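Local coordinates for flavin reductase domain protein (Arthrobacter sp., PDB 2QCK), which probably acts as a flavin reductase, binding FMN in a flavin reductase-like domain, at residues A[26-30]-A[107-111]; A[36-40]-A[85-90]; A[64-70]-A[122-127]. All blocks are in the same frame, centred on the assembly; numbering follows the deposited sequence. Where two conformers were deposited one is given.

Contact 1 (A[26-30]-A[107-111]); sequences IITVN and EVPIL
I26, T28 and N30, on one face of a strand in the main antiparallel sheet of the flavin reductase-like domain, meet the 107-111 segment, whose strand 109-111 pairs with strand 101-103 instead. The 26-30 and 109-111 axes come within 6.8 Å and run at 150°, roughly antiparallel, but the two hydrogen bonds that join the segments both go from a side chain to a carbonyl, so the small hairpin is laid over the sheet rather than added to its edge. T28 makes the first. With OG1 placed between the backbone N and the carbonyl carbon (chi1 56°), the hydroxyl reaches P109 O at 2.6 Å and lies in the carbonyl plane. The methyl branch CG2 is left to run past L111 in the opposite sense, 4.2 Å from L111 CG. N30 makes the second: ND2 donates to E107 O over 2.8 Å, almost straight at 164°, meeting a lone pair in the carbonyl plane while E107 O lies in the plane of the amide. The other end of that amide is used too, since N30 OD1 takes a weak bond from G33 N; held at both ends, the amide is probably fixed in its rotation. Between the two polar points the P109 ring lies against the strand backbone, with P109 CD 3.8 Å from V29 C. V108 CG1 comes up to T28 OG1 at 3.6 Å, their side chains crossing at about a right angle. At the far end I26 crosses L111 in the same manner, I26 CD1 touching L111 CD1 at 3.7 Å; F89 touches both residues, and H76 covers T28 and L111. The result is a beta hairpin laid roughly antiparallel over a strand of the split-barrel sheet known from the FMN-binding families.

Contact 2 (A[36-40]-A[85-90]); sequences YGFTA and LADRFA
T39 and F89 point toward each other where the strand 34-40 of the flavin reductase-like sheet meets the end of helix 83-88, and their side chains pass at a slant. T39 does the gripping. Its OG1 is anti to the carbonyl carbon and beside the backbone N (chi1 -65°), which swings the hydroxyl to the helix, where it donates to A86 O over 2.7 Å, in the carbonyl plane and on a lone pair. The methyl CG2, anti to the backbone N, stays more distant from that oxygen. From the same residue the backbone T39 N donates to F89 O at 2.9 Å, fairly straight (161°) but arriving from well above the carbonyl plane. One threonine therefore holds two carbonyls, one in the helix and one just past it, and these two bonds fasten the helix end to the strand. F89 O also faces the strand a residue earlier, with F38 CA 3.4 Å away in a CA-H...O contact. The F89 ring turns the other way along the strand: its edge meets the G37 backbone, F89 CD2 lying 3.7 Å from G37 C, and with no side chain on G37 the ring edge can abut the main chain. F38, by contrast, sends its ring to the other side of the sheet, onto F55 and M57. F89 is also packed by L111 and makes an edge-to-face pair with F96, while G37 O takes a hydrogen bond from R95. T39 is also flanked by A90, past the helix, its CB 4.1 Å from T39 CB, and F89 N still makes the helical bond to L85 O, 3.0 Å, at the helix end.

Contact 3 (A[64-70]-A[122-127]); sequences WPAIANT and IQMRLS. With PO4 (phosphate ion), chain B.
I122 is the first residue of segment 122-127, the end of strand 116-127, to touch helix 64-69: its CD1 meets I67 CG2 at 3.9 Å, the two side chains crossing at about a right angle, and the same methyl lies 3.6 Å from T70 O. M124 points to the other side, where it packs on L126 of the second subunit. R125 carries the polar part. Its chain bends at chi2 (111°), and this turn brings the guanidinium side-on to I67 O, which accepts from R125 NE at 2.9 Å and from R125 NH2 at 3.0 Å. The NH2 bond runs nearly along the C=O axis, the NE bond is tilted from the carbonyl plane, and the oxygen sits within 5° of the guanidinium plane. A68 O lies over one face of that group and I122 CG2 over the other, so the cation is held between helix and strand. R125 CB meets the edge of the W64 ring at CH2, 4.1 Å away. L126 again turns outward, onto M124 of the second subunit, and S127 OG approaches W64 CH2 at 3.6 Å. W64 NE1 also makes a weak hydrogen bond to a phosphate ion, probably from the crystallisation liquor. Helix 64-69 thus covers one side of this strand, leaning also on M57 of strand 51-58, V29 of strand 22-31 and I73 of strand 72-77.

After helix 10-18, strand 22-31 carries the first half of contact 1, the half that waits longest: its partner 107-111 arrives after a loop holding all of contact 2. That inner loop, from 36-40 to 85-90, starts on the next strand of the same sheet, so contact 2 is nested in contact 1. Contact 3 opens at helix 64-69, inside both loops, and closes only at 122-127, after both, so it crosses each of them. V29 of contact 1 packs on A66 and T70 of contact 3, and F38 of contact 2 reaches I67. Together they tie a hairpin and two helices to one antiparallel sheet.

Contact 1 (A[26-30]-A[107-111])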
# COMPACT_ATOMS: atom_id res chain seq x y z
N ILE A 26 -12.04 1.46 1.29
CA ILE A 26 -12.89 2.17 0.34
C ILE A 26 -12.80 3.68 0.56
O ILE A 26 -12.85 4.17 1.73
CB ILE A 26 -14.39 1.75 0.36
CG1 ILE A 26 -14.54 0.26 -0.00
CG2 ILE A 26 -15.13 2.65 -0.61
CD1 ILE A 26 -15.84 -0.41 0.45
N ILE A 27 -12.64 4.41 -0.55
CA ILE A 27 -12.53 5.88 -0.53
C ILE A 27 -13.86 6.41 -0.98
O ILE A 27 -14.42 5.88 -1.92
CB ILE A 27 -11.44 6.38 -1.51
CG1 ILE A 27 -10.08 5.90 -1.05
CG2 ILE A 27 -11.45 7.96 -1.64
CD1 ILE A 27 -9.50 6.69 0.10
N THR A 28 -14.35 7.45 -0.30
CA THR A 28 -15.66 8.07 -0.65
C THR A 28 -15.43 9.56 -0.85
O THR A 28 -14.54 10.14 -0.25
CB THR A 28 -16.67 7.84 0.42
OG1 THR A 28 -16.14 8.34 1.69
CG2 THR A 28 -17.02 6.33 0.45
N VAL A 29 -16.17 10.18 -1.77
CA VAL A 29 -16.09 11.61 -1.97
C VAL A 29 -17.46 12.07 -2.40
O VAL A 29 -18.19 11.33 -3.06
CB VAL A 29 -15.03 11.98 -2.98
CG1 VAL A 29 -15.24 11.28 -4.30
CG2 VAL A 29 -14.95 13.51 -3.14
N ASN A 30 -17.81 13.26 -1.97
CA ASN A 30 -19.08 13.92 -2.35
C ASN A 30 -18.77 15.06 -3.33
O ASN A 30 -18.32 16.16 -2.94
CB ASN A 30 -19.74 14.43 -1.07
CG ASN A 30 -21.13 14.97 -1.30
OD1 ASN A 30 -21.56 15.23 -2.43
ND2 ASN A 30 -21.86 15.15 -0.21
N GLU A 107 -19.89 16.52 4.87
CA GLU A 107 -20.75 15.89 3.86
C GLU A 107 -20.04 14.74 3.14
O GLU A 107 -20.39 14.40 2.02
CB GLU A 107 -21.20 16.92 2.83
CG GLU A 107 -21.86 18.15 3.43
CD GLU A 107 -23.34 17.96 3.54
OE1 GLU A 107 -24.02 18.08 2.49
OE2 GLU A 107 -23.83 17.69 4.66
N VAL A 108 -19.01 14.18 3.76
CA VAL A 108 -18.34 13.01 3.22
C VAL A 108 -19.28 11.81 3.40
O VAL A 108 -19.95 11.67 4.45
CB VAL A 108 -17.00 12.76 3.95
CG1 VAL A 108 -16.33 11.43 3.47
CG2 VAL A 108 -16.05 13.94 3.75
N PRO A 109 -19.39 10.95 2.36
CA PRO A 109 -20.18 9.74 2.54
C PRO A 109 -19.45 8.73 3.41
O PRO A 109 -18.32 8.31 3.10
CB PRO A 109 -20.35 9.21 1.11
CG PRO A 109 -19.88 10.30 0.20
CD PRO A 109 -18.85 11.01 0.99
N ILE A 110 -20.10 8.37 4.50
CA ILE A 110 -19.63 7.41 5.47
C ILE A 110 -20.41 6.08 5.36
O ILE A 110 -21.64 6.03 5.49
CB ILE A 110 -19.63 7.97 6.94
CG1 ILE A 110 -18.80 9.26 7.03
CG2 ILE A 110 -19.06 6.92 7.91
CD1 ILE A 110 -17.29 9.05 6.80
N LEU A 111 -19.65 5.01 5.10
CA LEU A 111 -20.16 3.68 4.97
C LEU A 111 -20.28 3.07 6.33
O LEU A 111 -19.35 3.11 7.12
CB LEU A 111 -19.20 2.81 4.15
CG LEU A 111 -18.74 3.31 2.79
CD1 LEU A 111 -17.82 2.25 2.14
CD2 LEU A 111 -19.95 3.66 1.94

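Contact 2 (A[36-40]-A[85-90])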
# COMPACT_ATOMS: atom_id res chain seq x y z
N TYR A 36 -19.54 9.59 -4.57
CA TYR A 36 -18.70 8.71 -5.35
C TYR A 36 -17.85 7.94 -4.38
O TYR A 36 -17.57 8.43 -3.29
CB TYR A 36 -17.78 9.51 -6.25
CG TYR A 36 -18.46 10.14 -7.41
CD1 TYR A 36 -19.17 11.29 -7.26
CD2 TYR A 36 -18.38 9.57 -8.66
CE1 TYR A 36 -19.80 11.89 -8.31
CE2 TYR A 36 -18.99 10.15 -9.72
CZ TYR A 36 -19.71 11.31 -9.55
OH TYR A 36 -20.33 11.88 -10.63
N GLY A 37 -17.38 6.76 -4.78
CA GLY A 37 -16.46 6.00 -3.92
C GLY A 37 -15.93 4.81 -4.64
O GLY A 37 -16.48 4.38 -5.64
N PHE A 38 -14.84 4.24 -4.14
CA PHE A 38 -14.24 3.14 -4.86
C PHE A 38 -13.35 2.32 -3.93
O PHE A 38 -12.77 2.83 -2.99
CB PHE A 38 -13.47 3.70 -6.08
CG PHE A 38 -12.49 4.77 -5.73
CD1 PHE A 38 -12.89 6.11 -5.58
CD2 PHE A 38 -11.17 4.44 -5.48
CE1 PHE A 38 -11.99 7.11 -5.22
CE2 PHE A 38 -10.27 5.43 -5.11
CZ PHE A 38 -10.69 6.78 -5.01
N THR A 39 -13.28 1.02 -4.19
CA THR A 39 -12.44 0.10 -3.45
C THR A 39 -11.03 0.40 -3.88
O THR A 39 -10.80 0.66 -5.03
CB THR A 39 -12.86 -1.38 -3.76
OG1 THR A 39 -14.18 -1.56 -3.26
CG2 THR A 39 -11.95 -2.48 -3.13
N ALA A 40 -10.07 0.27 -2.95
CA ALA A 40 -8.70 0.62 -3.18
C ALA A 40 -7.79 -0.34 -2.41
O ALA A 40 -8.06 -0.72 -1.29
CB ALA A 40 -8.43 2.04 -2.72
N LEU A 85 -19.27 -5.32 0.41
CA LEU A 85 -19.16 -3.90 0.22
C LEU A 85 -17.94 -3.60 -0.63
O LEU A 85 -18.04 -2.79 -1.59
CB LEU A 85 -19.07 -3.23 1.58
CG LEU A 85 -19.20 -1.73 1.72
CD1 LEU A 85 -20.65 -1.24 1.51
CD2 LEU A 85 -18.61 -1.41 3.12
N ALA A 86 -16.83 -4.27 -0.33
CA ALA A 86 -15.63 -4.25 -1.20
C ALA A 86 -15.95 -4.56 -2.66
O ALA A 86 -15.54 -3.83 -3.55
CB ALA A 86 -14.50 -5.16 -0.68
N ASP A 87 -16.67 -5.64 -2.92
CA ASP A 87 -17.02 -6.02 -4.27
C ASP A 87 -17.96 -5.00 -4.96
O ASP A 87 -17.77 -4.67 -6.13
CB ASP A 87 -17.65 -7.41 -4.21
CG ASP A 87 -17.74 -8.07 -5.55
OD1 ASP A 87 -16.69 -8.41 -6.16
OD2 ASP A 87 -18.87 -8.32 -6.00
N ARG A 88 -18.98 -4.54 -4.22
CA ARG A 88 -19.86 -3.41 -4.61
C ARG A 88 -19.08 -2.23 -5.17
O ARG A 88 -19.41 -1.68 -6.21
CB ARG A 88 -20.62 -2.86 -3.39
CG ARG A 88 -22.11 -3.11 -3.34
CD ARG A 88 -22.67 -2.67 -1.96
NE ARG A 88 -23.74 -3.54 -1.48
CZ ARG A 88 -24.02 -3.79 -0.21
NH1 ARG A 88 -23.32 -3.25 0.78
NH2 ARG A 88 -25.02 -4.60 0.08
N PHE A 89 -18.06 -1.84 -4.42
CA PHE A 89 -17.31 -0.62 -4.68
C PHE A 89 -16.16 -0.81 -5.68
O PHE A 89 -15.41 0.15 -5.97
CB PHE A 89 -16.86 -0.05 -3.33
CG PHE A 89 -17.90 0.85 -2.72
CD1 PHE A 89 -18.93 0.34 -1.95
CD2 PHE A 89 -17.89 2.20 -3.00
CE1 PHE A 89 -19.89 1.16 -1.42
CE2 PHE A 89 -18.86 3.03 -2.49
CZ PHE A 89 -19.86 2.51 -1.68
N ALA A 90 -16.05 -2.03 -6.22
CA ALA A 90 -15.07 -2.35 -7.26
C ALA A 90 -15.74 -2.53 -8.61
O ALA A 90 -15.04 -2.55 -9.62
CB ALA A 90 -14.23 -3.63 -6.87

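Contact 3 (A[64-70]-A[122-127])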
# COMPACT_ATOMS: atom_id res chain seq x y z
N TRP A 64 -12.49 9.89 -10.72
CA TRP A 64 -11.34 10.83 -10.80
C TRP A 64 -11.79 12.32 -10.76
O TRP A 64 -11.21 13.13 -10.01
CB TRP A 64 -10.45 10.53 -12.02
CG TRP A 64 -9.47 11.62 -12.26
CD1 TRP A 64 -9.51 12.57 -13.25
CD2 TRP A 64 -8.39 11.98 -11.40
NE1 TRP A 64 -8.46 13.46 -13.09
CE2 TRP A 64 -7.76 13.12 -11.96
CE3 TRP A 64 -7.85 11.41 -10.24
CZ2 TRP A 64 -6.65 13.70 -11.40
CZ3 TRP A 64 -6.75 12.02 -9.68
CH2 TRP A 64 -6.16 13.15 -10.26
N PRO A 65 -12.81 12.69 -11.53
CA PRO A 65 -13.24 14.05 -11.48
C PRO A 65 -13.67 14.48 -10.09
O PRO A 65 -13.42 15.62 -9.73
CB PRO A 65 -14.40 14.09 -12.48
CG PRO A 65 -14.06 13.03 -13.44
CD PRO A 65 -13.57 11.94 -12.53
N ALA A 66 -14.30 13.59 -9.32
CA ALA A 66 -14.71 13.90 -7.94
C ALA A 66 -13.47 14.20 -7.11
O ALA A 66 -13.40 15.22 -6.40
CB ALA A 66 -15.49 12.75 -7.30
N ILE A 67 -12.46 13.36 -7.27
CA ILE A 67 -11.20 13.51 -6.54
C ILE A 67 -10.38 14.74 -6.97
O ILE A 67 -9.76 15.44 -6.13
CB ILE A 67 -10.37 12.19 -6.65
CG1 ILE A 67 -11.10 11.02 -5.97
CG2 ILE A 67 -9.00 12.34 -6.00
CD1 ILE A 67 -11.09 11.04 -4.44
N ALA A 68 -10.28 14.97 -8.27
CA ALA A 68 -9.66 16.14 -8.84
C ALA A 68 -10.25 17.48 -8.36
O ALA A 68 -9.53 18.47 -8.20
CB ALA A 68 -9.74 16.08 -10.37
N ASN A 69 -11.57 17.51 -8.14
CA ASN A 69 -12.29 18.72 -7.86
C ASN A 69 -12.92 18.81 -6.49
O ASN A 69 -13.63 19.75 -6.22
CB ASN A 69 -13.36 18.89 -8.91
CG ASN A 69 -12.77 19.02 -10.28
OD1 ASN A 69 -13.05 18.23 -11.19
ND2 ASN A 69 -11.89 19.98 -10.43
N THR A 70 -12.56 17.91 -5.58
CA THR A 70 -13.07 17.96 -4.22
C THR A 70 -11.96 17.90 -3.23
O THR A 70 -10.88 17.35 -3.52
CB THR A 70 -14.08 16.82 -4.00
OG1 THR A 70 -15.06 16.90 -5.05
CG2 THR A 70 -14.82 16.98 -2.66
N ILE A 122 -7.70 16.39 0.97
CA ILE A 122 -6.69 16.18 -0.06
C ILE A 122 -5.79 17.41 -0.14
O ILE A 122 -6.28 18.53 -0.35
CB ILE A 122 -7.29 15.96 -1.44
CG1 ILE A 122 -8.10 14.67 -1.45
CG2 ILE A 122 -6.16 15.82 -2.52
CD1 ILE A 122 -8.88 14.45 -2.78
N GLN A 123 -4.49 17.18 0.02
CA GLN A 123 -3.47 18.25 -0.07
C GLN A 123 -3.12 18.54 -1.52
O GLN A 123 -3.09 19.67 -1.97
CB GLN A 123 -2.26 17.83 0.74
CG GLN A 123 -2.62 17.52 2.18
CD GLN A 123 -3.12 18.71 2.96
OE1 GLN A 123 -2.35 19.62 3.27
NE2 GLN A 123 -4.41 18.72 3.31
N MSE A 124 -2.92 17.49 -2.29
CA MSE A 124 -2.49 17.62 -3.66
C MSE A 124 -2.66 16.25 -4.28
O MSE A 124 -2.70 15.23 -3.57
CB MSE A 124 -0.97 17.93 -3.66
CG MSE A 124 -0.19 16.61 -3.11
SE MSE A 124 1.15 17.33 -2.22
CE MSE A 124 0.28 18.19 -0.70
N ARG A 125 -2.72 16.24 -5.61
CA ARG A 125 -2.57 15.03 -6.41
C ARG A 125 -1.36 15.19 -7.31
O ARG A 125 -1.19 16.27 -7.91
CB ARG A 125 -3.80 14.81 -7.31
CG ARG A 125 -5.12 15.00 -6.59
CD ARG A 125 -5.84 16.24 -7.07
NE ARG A 125 -7.02 16.50 -6.26
CZ ARG A 125 -7.15 17.49 -5.36
NH1 ARG A 125 -6.18 18.36 -5.11
NH2 ARG A 125 -8.28 17.60 -4.70
N LEU A 126 -0.54 14.15 -7.45
CA LEU A 126 0.61 14.16 -8.33
C LEU A 126 0.24 13.36 -9.55
O LEU A 126 0.23 12.11 -9.50
CB LEU A 126 1.76 13.51 -7.63
CG LEU A 126 3.19 13.58 -8.14
CD1 LEU A 126 3.66 15.00 -8.38
CD2 LEU A 126 4.06 12.83 -7.11
N SER A 127 -0.08 14.04 -10.65
CA SER A 127 -0.72 13.39 -11.77
C SER A 127 0.24 13.09 -12.87
O SER A 127 0.94 13.98 -13.36
CB SER A 127 -1.91 14.19 -12.29
OG SER A 127 -2.87 14.29 -11.27
P PO4 B . -7.99 17.00 -14.13
O1 PO4 B . -8.00 18.08 -13.07
O2 PO4 B . -6.64 16.30 -14.17
O3 PO4 B . -9.11 16.08 -13.75
O4 PO4 B . -8.28 17.55 -15.52